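Local coordinates for protein mevalonate kinase, putative (Leishmania major, PDB 2HFS) that probably catalyses the ATP-dependent phosphorylation of (R)-mevalonate to (R)-5-phosphomevalonate, an early step of isoprenoid biosynthesis, as a member of the GHMP kinase family, at residues G26-I37 with Y223-R234; Q78-L89 with D118-L126. All coordinates share one frame; numbering follows the deposited sequence.

Contact 1. Residues G26-I37 with Y223-R234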
loop_
_atom_site.group_PDB
_atom_site.type_symbol
_atom_site.label_atom_id
_atom_site.label_comp_id
_atom_site.label_asym_id
_atom_site.label_seq_id
_atom_site.Cartn_x
_atom_site.Cartn_y
_atom_site.Cartn_z
ATOM N N GLY A 26 9.907 8.224 -0.487
ATOM C CA GLY A 26 11.114 7.449 -0.269
ATOM C C GLY A 26 11.175 6.035 -0.821
ATOM O O GLY A 26 12.033 5.269 -0.435
ATOM N N GLU A 27 10.272 5.694 -1.736
ATOM C CA GLU A 27 10.439 4.486 -2.543
ATOM C C GLU A 27 11.834 4.460 -3.181
ATOM O O GLU A 27 12.358 5.500 -3.624
ATOM C CB GLU A 27 9.401 4.387 -3.652
ATOM C CG GLU A 27 9.273 5.630 -4.511
ATOM C CD GLU A 27 8.275 6.613 -3.912
ATOM O OE1 GLU A 27 7.052 6.320 -3.963
ATOM O OE2 GLU A 27 8.705 7.650 -3.355
ATOM N N HIS A 28 12.417 3.269 -3.243
ATOM C CA HIS A 28 13.770 3.075 -3.795
ATOM C C HIS A 28 14.932 3.542 -2.923
ATOM O O HIS A 28 15.887 2.787 -2.700
ATOM C CB HIS A 28 13.863 3.619 -5.232
ATOM C CG HIS A 28 13.045 2.831 -6.198
ATOM N ND1 HIS A 28 13.422 1.580 -6.634
ATOM C CD2 HIS A 28 11.844 3.086 -6.768
ATOM C CE1 HIS A 28 12.496 1.100 -7.444
ATOM N NE2 HIS A 28 11.517 1.987 -7.529
ATOM N N PHE A 29 14.860 4.766 -2.409
ATOM C CA PHE A 29 15.939 5.286 -1.553
ATOM C C PHE A 29 15.994 4.590 -0.193
ATOM O O PHE A 29 17.072 4.462 0.426
ATOM C CB PHE A 29 15.797 6.796 -1.389
ATOM C CG PHE A 29 16.000 7.554 -2.676
ATOM C CD1 PHE A 29 14.926 8.139 -3.337
ATOM C CD2 PHE A 29 17.272 7.653 -3.247
ATOM C CE1 PHE A 29 15.116 8.830 -4.540
ATOM C CE2 PHE A 29 17.474 8.365 -4.443
ATOM C CZ PHE A 29 16.383 8.942 -5.094
ATOM N N VAL A 30 14.832 4.126 0.252
ATOM C CA VAL A 30 14.706 3.336 1.472
ATOM C C VAL A 30 15.549 2.043 1.444
ATOM O O VAL A 30 16.078 1.611 2.479
ATOM C CB VAL A 30 13.213 3.017 1.749
ATOM C CG1 VAL A 30 12.624 2.106 0.642
ATOM C CG2 VAL A 30 13.026 2.410 3.124
ATOM N N VAL A 31 15.657 1.434 0.265
ATOM C CA VAL A 31 16.500 0.262 0.042
ATOM C C VAL A 31 17.954 0.545 0.454
ATOM O O VAL A 31 18.674 -0.365 0.865
ATOM C CB VAL A 31 16.400 -0.200 -1.433
ATOM C CG1 VAL A 31 17.411 -1.300 -1.782
ATOM C CG2 VAL A 31 14.978 -0.659 -1.731
ATOM N N HIS A 32 18.349 1.818 0.374
ATOM C CA HIS A 32 19.728 2.232 0.629
ATOM C C HIS A 32 19.897 2.962 1.955
ATOM O O HIS A 32 20.935 3.598 2.206
ATOM C CB HIS A 32 20.246 3.040 -0.567
ATOM C CG HIS A 32 20.222 2.258 -1.839
ATOM N ND1 HIS A 32 21.339 1.631 -2.344
ATOM C CD2 HIS A 32 19.196 1.926 -2.660
ATOM C CE1 HIS A 32 21.014 0.985 -3.452
ATOM N NE2 HIS A 32 19.717 1.129 -3.653
ATOM N N GLY A 33 18.866 2.870 2.795
ATOM C CA GLY A 33 18.965 3.277 4.189
ATOM C C GLY A 33 18.253 4.562 4.531
ATOM O O GLY A 33 18.342 5.031 5.660
ATOM N N ALA A 34 17.545 5.132 3.557
ATOM C CA ALA A 34 16.850 6.403 3.761
ATOM C C ALA A 34 15.537 6.146 4.481
ATOM O O ALA A 34 15.005 5.046 4.429
ATOM C CB ALA A 34 16.613 7.096 2.417
ATOM N N GLU A 35 15.022 7.150 5.173
ATOM C CA GLU A 35 13.716 7.021 5.820
ATOM C C GLU A 35 12.626 7.167 4.755
ATOM O O GLU A 35 12.794 7.921 3.794
ATOM C CB GLU A 35 13.529 8.087 6.897
ATOM C CG GLU A 35 14.628 8.161 7.962
ATOM C CD GLU A 35 14.295 9.124 9.092
ATOM O OE1 GLU A 35 13.323 9.905 8.990
ATOM O OE2 GLU A 35 15.008 9.106 10.108
ATOM N N ALA A 36 11.524 6.438 4.927
ATOM C CA ALA A 36 10.375 6.516 4.022
ATOM C C ALA A 36 9.095 6.838 4.799
ATOM O O ALA A 36 8.986 6.543 5.986
ATOM C CB ALA A 36 10.220 5.210 3.223
ATOM N N ILE A 37 8.147 7.487 4.140
ATOM C CA ILE A 37 6.866 7.770 4.744
ATOM C C ILE A 37 5.829 7.016 3.925
ATOM O O ILE A 37 5.670 7.247 2.719
ATOM C CB ILE A 37 6.573 9.305 4.831
ATOM C CG1 ILE A 37 7.680 10.042 5.620
ATOM C CG2 ILE A 37 5.180 9.561 5.458
ATOM C CD1 ILE A 37 7.569 11.613 5.643
ATOM N N TYR A 223 20.874 10.413 -3.352
ATOM C CA TYR A 223 20.521 9.854 -2.054
ATOM C C TYR A 223 20.537 10.915 -0.947
ATOM O O TYR A 223 19.629 10.969 -0.113
ATOM C CB TYR A 223 21.491 8.724 -1.697
ATOM C CG TYR A 223 21.219 8.138 -0.337
ATOM C CD1 TYR A 223 21.844 8.645 0.799
ATOM C CD2 TYR A 223 20.307 7.095 -0.182
ATOM C CE1 TYR A 223 21.576 8.114 2.063
ATOM C CE2 TYR A 223 20.042 6.555 1.071
ATOM C CZ TYR A 223 20.675 7.067 2.186
ATOM O OH TYR A 223 20.402 6.528 3.419
ATOM N N ASP A 224 21.568 11.756 -0.910
ATOM C CA ASP A 224 21.624 12.748 0.168
ATOM C C ASP A 224 20.569 13.810 -0.082
ATOM O O ASP A 224 19.924 14.285 0.850
ATOM C CB ASP A 224 22.994 13.400 0.280
ATOM C CG ASP A 224 24.065 12.444 0.760
ATOM O OD1 ASP A 224 23.750 11.468 1.480
ATOM O OD2 ASP A 224 25.261 12.618 0.452
ATOM N N ASN A 225 20.401 14.153 -1.356
ATOM C CA ASN A 225 19.338 15.043 -1.800
ATOM C C ASN A 225 18.008 14.534 -1.273
ATOM O O ASN A 225 17.179 15.320 -0.814
ATOM C CB ASN A 225 19.316 15.137 -3.337
ATOM C CG ASN A 225 20.465 16.004 -3.896
ATOM O OD1 ASN A 225 21.227 16.614 -3.138
ATOM N ND2 ASN A 225 20.584 16.059 -5.221
ATOM N N TYR A 226 17.827 13.215 -1.324
ATOM C CA TYR A 226 16.625 12.602 -0.748
ATOM C C TYR A 226 16.470 12.789 0.764
ATOM O O TYR A 226 15.390 13.165 1.245
ATOM C CB TYR A 226 16.438 11.124 -1.128
ATOM C CG TYR A 226 15.205 10.618 -0.422
ATOM C CD1 TYR A 226 15.309 9.818 0.734
ATOM C CD2 TYR A 226 13.925 11.049 -0.825
ATOM C CE1 TYR A 226 14.167 9.402 1.429
ATOM C CE2 TYR A 226 12.776 10.649 -0.130
ATOM C CZ TYR A 226 12.904 9.835 0.996
ATOM O OH TYR A 226 11.770 9.454 1.670
ATOM N N THR A 227 17.534 12.508 1.512
ATOM C CA THR A 227 17.498 12.588 2.976
ATOM C C THR A 227 17.096 13.983 3.462
ATOM O O THR A 227 16.360 14.100 4.431
ATOM C CB THR A 227 18.824 12.126 3.623
ATOM O OG1 THR A 227 19.913 12.926 3.137
ATOM C CG2 THR A 227 19.154 10.697 3.203
ATOM N N HIS A 228 17.551 15.033 2.768
ATOM C CA HIS A 228 17.097 16.388 3.076
ATOM C C HIS A 228 15.582 16.566 2.871
ATOM O O HIS A 228 14.909 17.163 3.724
ATOM C CB HIS A 228 17.898 17.455 2.309
ATOM C CG HIS A 228 17.560 18.861 2.710
ATOM N ND1 HIS A 228 17.454 19.255 4.030
ATOM C CD2 HIS A 228 17.309 19.966 1.967
ATOM C CE1 HIS A 228 17.146 20.540 4.082
ATOM N NE2 HIS A 228 17.047 20.993 2.845
ATOM N N ILE A 229 15.043 16.031 1.778
ATOM C CA ILE A 229 13.604 16.152 1.509
ATOM C C ILE A 229 12.759 15.461 2.584
ATOM O O ILE A 229 11.793 16.048 3.073
ATOM C CB ILE A 229 13.241 15.643 0.083
ATOM C CG1 ILE A 229 13.824 16.581 -0.983
ATOM C CG2 ILE A 229 11.718 15.553 -0.105
ATOM C CD1 ILE A 229 13.837 15.991 -2.356
ATOM N N VAL A 230 13.130 14.237 2.962
ATOM C CA VAL A 230 12.336 13.487 3.938
ATOM C C VAL A 230 12.393 14.143 5.325
ATOM O O VAL A 230 11.391 14.210 6.022
ATOM C CB VAL A 230 12.667 11.960 3.945
ATOM C CG1 VAL A 230 14.096 11.688 4.431
ATOM C CG2 VAL A 230 11.645 11.202 4.744
ATOM N N SER A 231 13.569 14.657 5.695
ATOM C CA SER A 231 13.751 15.413 6.937
ATOM C C SER A 231 12.753 16.556 6.987
ATOM O O SER A 231 12.051 16.786 7.992
ATOM C CB SER A 231 15.179 15.966 6.977
ATOM O OG SER A 231 15.436 16.687 8.169
ATOM N N GLN A 232 12.687 17.275 5.878
ATOM C CA GLN A 232 11.810 18.411 5.780
ATOM C C GLN A 232 10.355 17.959 5.752
ATOM O O GLN A 232 9.506 18.601 6.360
ATOM C CB GLN A 232 12.187 19.259 4.573
ATOM C CG GLN A 232 13.542 19.958 4.742
ATOM C CD GLN A 232 13.859 20.899 3.598
ATOM O OE1 GLN A 232 14.333 20.469 2.546
ATOM N NE2 GLN A 232 13.607 22.190 3.800
ATOM N N ALA A 233 10.077 16.840 5.085
ATOM C CA ALA A 233 8.715 16.289 5.039
ATOM C C ALA A 233 8.175 15.965 6.433
ATOM O O ALA A 233 7.023 16.275 6.764
ATOM C CB ALA A 233 8.664 15.067 4.143
ATOM N N ARG A 234 9.024 15.365 7.258
ATOM C CA ARG A 234 8.686 15.102 8.651
ATOM C C ARG A 234 8.320 16.411 9.378
ATOM O O ARG A 234 7.318 16.482 10.105
ATOM C CB ARG A 234 9.836 14.373 9.340
ATOM C CG ARG A 234 10.077 12.973 8.773
ATOM C CD ARG A 234 11.062 12.110 9.575
ATOM N NE ARG A 234 10.670 11.971 10.980
ATOM C CZ ARG A 234 11.435 11.429 11.928
ATOM N NH1 ARG A 234 12.645 10.961 11.634
ATOM N NH2 ARG A 234 10.989 11.348 13.179
#

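Contact 2. Residues Q78-L89 with D118-L126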
loop_
_atom_site.group_PDB
_atom_site.type_symbol
_atom_site.label_atom_id
_atom_site.label_comp_id
_atom_site.label_asym_id
_atom_site.label_seq_id
_atom_site.Cartn_x
_atom_site.Cartn_y
_atom_site.Cartn_z
ATOM N N GLN A 78 -2.851 -15.727 -4.411
ATOM C CA GLN A 78 -3.797 -15.674 -3.306
ATOM C C GLN A 78 -3.985 -17.017 -2.610
ATOM O O GLN A 78 -4.025 -17.068 -1.380
ATOM C CB GLN A 78 -5.148 -15.145 -3.748
ATOM C CG GLN A 78 -6.040 -14.846 -2.583
ATOM C CD GLN A 78 -7.393 -14.421 -3.032
ATOM O OE1 GLN A 78 -8.082 -15.191 -3.695
ATOM N NE2 GLN A 78 -7.784 -13.183 -2.693
ATOM N N ILE A 79 -4.152 -18.075 -3.408
ATOM C CA ILE A 79 -4.276 -19.431 -2.912
ATOM C C ILE A 79 -3.101 -19.772 -1.984
ATOM O O ILE A 79 -3.286 -20.281 -0.880
ATOM C CB ILE A 79 -4.353 -20.422 -4.104
ATOM C CG1 ILE A 79 -5.665 -20.211 -4.892
ATOM C CG2 ILE A 79 -4.198 -21.843 -3.627
ATOM C CD1 ILE A 79 -5.934 -21.232 -5.981
ATOM N N LYS A 80 -1.890 -19.495 -2.440
ATOM C CA LYS A 80 -0.708 -19.770 -1.625
ATOM C C LYS A 80 -0.691 -18.892 -0.371
ATOM O O LYS A 80 -0.391 -19.374 0.724
ATOM C CB LYS A 80 0.578 -19.589 -2.431
ATOM C CG LYS A 80 0.801 -20.649 -3.514
ATOM C CD LYS A 80 2.153 -20.450 -4.216
ATOM N N ALA A 81 -1.033 -17.612 -0.549
ATOM C CA ALA A 81 -1.061 -16.630 0.535
ATOM C C ALA A 81 -2.001 -17.056 1.665
ATOM O O ALA A 81 -1.621 -17.078 2.836
ATOM C CB ALA A 81 -1.486 -15.255 -0.019
ATOM N N HIS A 82 -3.231 -17.397 1.303
ATOM C CA HIS A 82 -4.226 -17.807 2.289
ATOM C C HIS A 82 -3.810 -19.076 3.035
ATOM O O HIS A 82 -4.042 -19.200 4.245
ATOM C CB HIS A 82 -5.579 -18.008 1.628
ATOM C CG HIS A 82 -6.246 -16.733 1.236
ATOM N ND1 HIS A 82 -7.354 -16.697 0.423
ATOM C CD2 HIS A 82 -5.960 -15.445 1.547
ATOM C CE1 HIS A 82 -7.730 -15.442 0.254
ATOM N NE2 HIS A 82 -6.900 -14.662 0.928
ATOM N N GLN A 83 -3.208 -20.021 2.316
ATOM C CA GLN A 83 -2.785 -21.265 2.931
ATOM C C GLN A 83 -1.649 -21.009 3.918
ATOM O O GLN A 83 -1.593 -21.621 4.981
ATOM C CB GLN A 83 -2.415 -22.328 1.884
ATOM C CG GLN A 83 -2.227 -23.724 2.492
ATOM C CD GLN A 83 -3.482 -24.210 3.200
ATOM O OE1 GLN A 83 -4.544 -24.291 2.591
ATOM N NE2 GLN A 83 -3.362 -24.523 4.486
ATOM N N LEU A 84 -0.767 -20.076 3.573
ATOM C CA LEU A 84 0.322 -19.670 4.471
ATOM C C LEU A 84 -0.200 -19.159 5.806
ATOM O O LEU A 84 0.338 -19.487 6.876
ATOM C CB LEU A 84 1.155 -18.595 3.797
ATOM C CG LEU A 84 2.204 -19.232 2.870
ATOM C CD1 LEU A 84 2.897 -18.188 2.048
ATOM C CD2 LEU A 84 3.210 -20.026 3.703
ATOM N N VAL A 85 -1.257 -18.347 5.730
ATOM C CA VAL A 85 -1.899 -17.789 6.923
ATOM C C VAL A 85 -2.599 -18.888 7.735
ATOM O O VAL A 85 -2.458 -18.947 8.959
ATOM C CB VAL A 85 -2.885 -16.662 6.550
ATOM C CG1 VAL A 85 -3.686 -16.163 7.794
ATOM C CG2 VAL A 85 -2.127 -15.510 5.871
ATOM N N LEU A 86 -3.354 -19.752 7.060
ATOM C CA LEU A 86 -4.005 -20.858 7.758
ATOM C C LEU A 86 -2.986 -21.716 8.508
ATOM O O LEU A 86 -3.176 -22.002 9.697
ATOM C CB LEU A 86 -4.812 -21.726 6.787
ATOM C CG LEU A 86 -6.042 -21.031 6.206
ATOM C CD1 LEU A 86 -6.685 -21.840 5.059
ATOM C CD2 LEU A 86 -7.043 -20.798 7.283
ATOM N N ASP A 87 -1.917 -22.105 7.818
ATOM C CA ASP A 87 -0.836 -22.910 8.434
ATOM C C ASP A 87 -0.195 -22.176 9.615
ATOM O O ASP A 87 0.043 -22.769 10.663
ATOM C CB ASP A 87 0.229 -23.288 7.404
ATOM C CG ASP A 87 -0.300 -24.224 6.318
ATOM O OD1 ASP A 87 -1.257 -24.982 6.585
ATOM O OD2 ASP A 87 0.179 -24.252 5.165
ATOM N N HIS A 88 0.068 -20.883 9.442
ATOM C CA HIS A 88 0.671 -20.065 10.490
ATOM C C HIS A 88 -0.212 -19.999 11.724
ATOM O O HIS A 88 0.277 -20.023 12.849
ATOM C CB HIS A 88 0.942 -18.650 9.972
ATOM C CG HIS A 88 1.464 -17.712 11.015
ATOM N ND1 HIS A 88 2.758 -17.767 11.492
ATOM C CD2 HIS A 88 0.865 -16.688 11.669
ATOM C CE1 HIS A 88 2.933 -16.811 12.389
ATOM N NE2 HIS A 88 1.796 -16.153 12.524
ATOM N N LEU A 89 -1.517 -19.929 11.502
ATOM C CA LEU A 89 -2.481 -19.828 12.596
ATOM C C LEU A 89 -2.972 -21.184 13.103
ATOM O O LEU A 89 -3.853 -21.251 13.974
ATOM C CB LEU A 89 -3.640 -18.927 12.164
ATOM C CG LEU A 89 -3.143 -17.489 11.972
ATOM C CD1 LEU A 89 -4.268 -16.559 11.581
ATOM C CD2 LEU A 89 -2.440 -16.996 13.248
ATOM N N ASP A 118 -5.579 -7.846 1.871
ATOM C CA ASP A 118 -6.195 -9.185 1.799
ATOM C C ASP A 118 -5.765 -10.047 2.986
ATOM O O ASP A 118 -6.623 -10.451 3.796
ATOM C CB ASP A 118 -5.839 -9.820 0.449
ATOM C CG ASP A 118 -6.459 -11.208 0.228
ATOM O OD1 ASP A 118 -7.175 -11.744 1.103
ATOM O OD2 ASP A 118 -6.270 -11.825 -0.834
ATOM N N VAL A 119 -4.461 -10.313 3.117
ATOM C CA VAL A 119 -3.998 -11.198 4.199
ATOM C C VAL A 119 -4.207 -10.582 5.578
ATOM O O VAL A 119 -4.416 -11.313 6.533
ATOM C CB VAL A 119 -2.546 -11.757 4.039
ATOM C CG1 VAL A 119 -2.492 -12.784 2.903
ATOM C CG2 VAL A 119 -1.504 -10.641 3.810
ATOM N N VAL A 120 -4.200 -9.249 5.678
ATOM C CA VAL A 120 -4.483 -8.632 6.974
ATOM C C VAL A 120 -5.934 -8.900 7.372
ATOM O O VAL A 120 -6.199 -9.420 8.462
ATOM C CB VAL A 120 -4.149 -7.125 7.008
ATOM C CG1 VAL A 120 -4.753 -6.452 8.230
ATOM C CG2 VAL A 120 -2.616 -6.924 6.990
ATOM N N ALA A 121 -6.868 -8.579 6.475
ATOM C CA ALA A 121 -8.294 -8.773 6.755
ATOM C C ALA A 121 -8.585 -10.231 7.126
ATOM O O ALA A 121 -9.305 -10.510 8.102
ATOM C CB ALA A 121 -9.125 -8.340 5.545
ATOM N N PHE A 122 -7.995 -11.149 6.368
ATOM C CA PHE A 122 -8.112 -12.594 6.600
ATOM C C PHE A 122 -7.622 -13.012 7.996
ATOM O O PHE A 122 -8.328 -13.727 8.707
ATOM C CB PHE A 122 -7.340 -13.339 5.486
ATOM C CG PHE A 122 -7.530 -14.839 5.486
ATOM C CD1 PHE A 122 -8.739 -15.417 5.848
ATOM C CD2 PHE A 122 -6.468 -15.668 5.116
ATOM C CE1 PHE A 122 -8.897 -16.833 5.835
ATOM C CE2 PHE A 122 -6.609 -17.067 5.092
ATOM C CZ PHE A 122 -7.825 -17.646 5.446
ATOM N N SER A 123 -6.413 -12.574 8.366
ATOM C CA SER A 123 -5.840 -12.849 9.679
ATOM C C SER A 123 -6.746 -12.373 10.801
ATOM O O SER A 123 -6.936 -13.076 11.789
ATOM C CB SER A 123 -4.465 -12.205 9.793
ATOM O OG SER A 123 -3.569 -12.827 8.875
ATOM N N ARG A 124 -7.284 -11.166 10.650
ATOM C CA ARG A 124 -8.224 -10.607 11.614
ATOM C C ARG A 124 -9.505 -11.439 11.720
ATOM O O ARG A 124 -9.950 -11.739 12.822
ATOM C CB ARG A 124 -8.545 -9.142 11.273
ATOM C CG ARG A 124 -7.383 -8.161 11.560
ATOM C CD ARG A 124 -7.812 -6.689 11.623
ATOM N NE ARG A 124 -6.690 -5.771 11.831
ATOM C CZ ARG A 124 -6.055 -5.596 12.985
ATOM N NH1 ARG A 124 -6.403 -6.287 14.076
ATOM N NH2 ARG A 124 -5.052 -4.736 13.048
ATOM N N ALA A 125 -10.085 -11.814 10.578
ATOM C CA ALA A 125 -11.311 -12.641 10.578
ATOM C C ALA A 125 -11.088 -14.015 11.192
ATOM O O ALA A 125 -11.957 -14.509 11.907
ATOM C CB ALA A 125 -11.870 -12.775 9.176
ATOM N N LEU A 126 -9.944 -14.630 10.897
ATOM C CA LEU A 126 -9.568 -15.899 11.513
ATOM C C LEU A 126 -9.446 -15.719 13.023
ATOM O O LEU A 126 -9.946 -16.559 13.804
ATOM C CB LEU A 126 -8.260 -16.447 10.915
ATOM C CG LEU A 126 -8.328 -16.933 9.458
ATOM C CD1 LEU A 126 -6.904 -17.170 8.900
ATOM C CD2 LEU A 126 -9.164 -18.218 9.347
#

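Contact 1. Residues G26-I37 with Y223-R234
The connection between strands 17-25 and 36-52 runs beside helix 216-239, with the CA atoms of Phe-29 and Tyr-223, Ala-34 and Thr-227, and Glu-35 and Val-230 nearest each other in turn. Phe-29 and Tyr-226 carry much of the apolar contact. Their ring planes lie 6° apart but are slid so far that they barely overlap; instead Tyr-226 CB stands over one face of Phe-29, 4.0 Å from the ring centroid. With CG anti to the backbone N (chi1 178°), the Tyr-226 ring extends from the helix to the loop, where Ala-34 CB meets its edge at CD1, 3.5 Å away. Its hydroxyl donates to the backbone O of Glu-35, although the position of Tyr-226 OH is less certain. Tyr-223 turns CE2 and the hydroxyl of its ring to the loop, CE2 lying 3.7 Å from Ala-34 CB and 3.9 Å from His-32 CB. Where strand 36-52 begins, Ile-37 CD1 packs 3.9 Å from Ala-233 CB and beside Val-230 CG2. The exposed Arg-234 adds a salt bridge, its NH1 lying 2.9 Å from Glu-35 OE1 on the syn lone pair, with the carboxylate and guanidinium planes 39° apart. Gly-26 and Gly-33 adopt backbone angles at which a CB would press on the carbonyl O of the residue before. The arrangement is a strand-to-strand connection with a short 3-10 segment, packed on a helix by aromatic side chains within the GHMP kinase fold.

Contact 2. Residues Q78-L89 with D118-L126
Val-85 of helix 70-88 inserts as a knob into a hole formed by Val-119, Phe-122, Ser-123 and Leu-126 of helix 114-130, where the short helical segments approach to 10.3 Å and cross at -34°. Its two branches divide the work: CG1, anti to the backbone N, points to Leu-126 CD1 at 3.5 Å, while CG2 meets Val-119 CG1. Leu-89 CD1 extends the apolar seam to Leu-126, and Ala-81 CB touches Val-119 CG1.

The Phe-122 ring is the centre of the aromatic contacts. The His-82 and Phe-122 rings meet obliquely, their centroids 4.7 Å apart and planes at 54°. The backbone O of His-82 lies at the Phe-122 edge, 3.4 Å from CE2, and Leu-86 CD2 approaches Phe-122 CZ at 3.7 Å. Within its own helix, Leu-126 CD1 sits over the centre of one Phe-122 face.

The polar contacts converge on Asp-118. His-82 NE2 donates to Asp-118 OD1 at 2.9 Å in an almost straight bond lying in the imidazole plane, and Gln-78 NE2 reaches Asp-118 OD2 at 2.8 Å. Both donors come on the syn side but stand about 30° out of the carboxylate plane. Tyr-150 OH is also hydrogen-bonded to OD2. Both oxygens of this buried carboxylate are thus engaged, an environment that would probably favour its charged form, while the bond from His-82 NE2 holds the rotation of the imidazole ring.

How the contacts relate
The two contacts share no helix and lie on opposite sides of the chain's centre, their own centres about 32 Å apart; along the sequence, contact 2 is nested inside the loop closed by contact 1. Strand 36-52 connects their surroundings: contact 1 includes its beginning, whereas Leu-126 of contact 2 touches Leu-49 farther along it. Contact 1 joins a loop and the start of a strand to a helix, is partly buried, and includes a charged pair whose arginine is exposed. Contact 2 joins two helices, is buried, and keeps its carboxylate inside, bound by neutral amide and hydroxyl groups as well as a histidine. Across contact 2 the hydrogen bonds run between side chains, whereas contact 1 also pairs a less certain hydroxyl with a backbone carbonyl.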